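Local coordinates for protein alginate lyase AlgAT5 (Defluviitalea, PDB 5ZQI) that probably cleaves alginate by beta-elimination, as a polysaccharide lyase of family 7 built on a beta-sandwich fold, at residues Ile166-Asp170 against Asp171-Met175. Numbering follows the deposited sequence.
Sequences IHDSD and DDVIM
The imidazole of His167 lies flat over the peptide joining Asp171 to Asp172, with Asp171 O 3.3 Å above the middle of the ring and Asp172 N nearer its rim. With CG anti to the backbone N (chi1 -155°), the ring is swung over this peptide. Its ND1 donates to Asp168 O at 2.8 Å, while NE2 is hydrogen-bonded to a water in the ring plane, and that water donates to Asp171 OD1. A leucine here would probably leave Asp168 O without this donor and break the water link to the Asp171 carboxylate. Asp168 closes the turn: its OD1 accepts from Asp170 N, lying above the carboxylate plane, in an Asx turn, and from Asp171 N at 2.9 Å, nearly in line with the C-O bond. The Asp168 N to Asp171 O bond, at 2.9 Å, is almost straight (175°). Further along, Ile166 O takes both Val173 N (2.7 Å) and Ile174 N (3.3 Å) from one face of its carbonyl plane. Ile166 CG2 packs on Val173 CB at 3.9 Å, and Ile216 touches both side chains. Val173 and Ile174 both facing Ile166 make a classic beta bulge, beside the tight turn of the antiparallel hairpin 160-167/172-179 in the beta-sandwich.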
loop_
_atom_site.group_PDB
_atom_site.type_symbol
_atom_site.label_atom_id
_atom_site.label_comp_id
_atom_site.label_asym_id
_atom_site.label_seq_id
_atom_site.Cartn_x
_atom_site.Cartn_y
_atom_site.Cartn_z
ATOM N N ILE A 166 6.698 -3.804 -1.435
ATOM C CA ILE A 166 8.019 -3.370 -1.888
ATOM C C ILE A 166 7.971 -3.444 -3.407
ATOM O O ILE A 166 7.563 -4.474 -3.946
ATOM C CB ILE A 166 9.159 -4.247 -1.350
ATOM C CG1 ILE A 166 9.245 -4.179 0.166
ATOM C CG2 ILE A 166 10.506 -3.781 -2.007
ATOM C CD1 ILE A 166 10.240 -5.240 0.737
ATOM N N HIS A 167 8.444 -2.395 -4.083
ATOM C CA HIS A 167 8.496 -2.289 -5.538
ATOM C C HIS A 167 9.918 -1.927 -5.940
ATOM O O HIS A 167 10.618 -1.263 -5.183
ATOM C CB HIS A 167 7.482 -1.213 -6.004
ATOM C CG HIS A 167 6.985 -1.383 -7.407
ATOM N ND1 HIS A 167 7.719 -0.981 -8.506
ATOM C CD2 HIS A 167 5.818 -1.877 -7.893
ATOM C CE1 HIS A 167 7.030 -1.233 -9.607
ATOM N NE2 HIS A 167 5.886 -1.793 -9.266
ATOM N N ASP A 168 10.348 -2.346 -7.134
ATOM C CA ASP A 168 11.671 -1.966 -7.650
ATOM C C ASP A 168 11.498 -1.209 -8.967
ATOM O O ASP A 168 10.405 -0.668 -9.235
ATOM C CB ASP A 168 12.577 -3.189 -7.727
ATOM C CG ASP A 168 12.230 -4.139 -8.850
ATOM O OD1 ASP A 168 11.330 -3.859 -9.643
ATOM O OD2 ASP A 168 12.889 -5.192 -8.945
ATOM N N SER A 169 12.554 -1.097 -9.769
ATOM C CA SER A 169 12.438 -0.277 -10.964
ATOM C C SER A 169 11.439 -0.838 -11.965
ATOM O O SER A 169 10.924 -0.087 -12.802
ATOM C CB SER A 169 13.800 -0.109 -11.642
ATOM O OG SER A 169 14.274 -1.355 -12.099
ATOM N N ASP A 170 11.143 -2.127 -11.894
ATOM C CA ASP A 170 10.396 -2.816 -12.935
ATOM C C ASP A 170 9.038 -3.319 -12.475
ATOM O O ASP A 170 8.086 -3.317 -13.257
ATOM C CB ASP A 170 11.201 -4.015 -13.463
ATOM C CG ASP A 170 12.573 -3.629 -13.999
ATOM O OD1 ASP A 170 12.705 -2.575 -14.653
ATOM O OD2 ASP A 170 13.519 -4.407 -13.767
ATOM N N ASP A 171 8.922 -3.784 -11.242
ATOM C CA ASP A 171 7.691 -4.446 -10.829
ATOM C C ASP A 171 7.693 -4.602 -9.318
ATOM O O ASP A 171 8.624 -4.183 -8.622
ATOM C CB ASP A 171 7.539 -5.786 -11.539
ATOM C CG ASP A 171 6.117 -6.326 -11.496
ATOM O OD1 ASP A 171 5.205 -5.569 -11.100
ATOM O OD2 ASP A 171 5.912 -7.511 -11.837
ATOM N N ASP A 172 6.624 -5.191 -8.811
ATOM C CA ASP A 172 6.560 -5.460 -7.390
ATOM C C ASP A 172 7.578 -6.531 -7.023
ATOM O O ASP A 172 7.916 -7.408 -7.816
ATOM C CB ASP A 172 5.160 -5.900 -6.971
ATOM C CG ASP A 172 4.717 -7.170 -7.619
ATOM O OD1 ASP A 172 4.359 -7.152 -8.810
ATOM O OD2 ASP A 172 4.723 -8.203 -6.937
ATOM N N VAL A 173 8.080 -6.431 -5.807
ATOM C CA VAL A 173 8.971 -7.415 -5.208
ATOM C C VAL A 173 8.140 -8.299 -4.283
ATOM O O VAL A 173 8.094 -9.522 -4.456
ATOM C CB VAL A 173 10.125 -6.713 -4.482
ATOM C CG1 VAL A 173 11.025 -7.759 -3.793
ATOM C CG2 VAL A 173 11.000 -5.894 -5.444
ATOM N N ILE A 174 7.437 -7.694 -3.334
ATOM C CA ILE A 174 6.356 -8.385 -2.636
ATOM C C ILE A 174 5.162 -7.447 -2.503
ATOM O O ILE A 174 5.293 -6.223 -2.517
ATOM C CB ILE A 174 6.755 -8.928 -1.241
ATOM C CG1 ILE A 174 7.132 -7.800 -0.294
ATOM C CG2 ILE A 174 7.842 -9.979 -1.338
ATOM C CD1 ILE A 174 6.993 -8.193 1.191
ATOM N N MET A 175 3.977 -8.052 -2.356
ATOM C CA MET A 175 2.752 -7.324 -2.097
ATOM C C MET A 175 1.948 -8.006 -0.993
ATOM O O MET A 175 1.895 -9.241 -0.912
ATOM C CB MET A 175 1.860 -7.192 -3.350
ATOM C CG MET A 175 2.570 -6.560 -4.547
ATOM S SD MET A 175 1.493 -5.989 -5.859
ATOM C CE MET A 175 0.752 -7.551 -6.299
HETATM O O HOH W 1 4.328 -2.950 -11.133
HETATM O O HOH W 2 10.357 -6.774 -9.498
#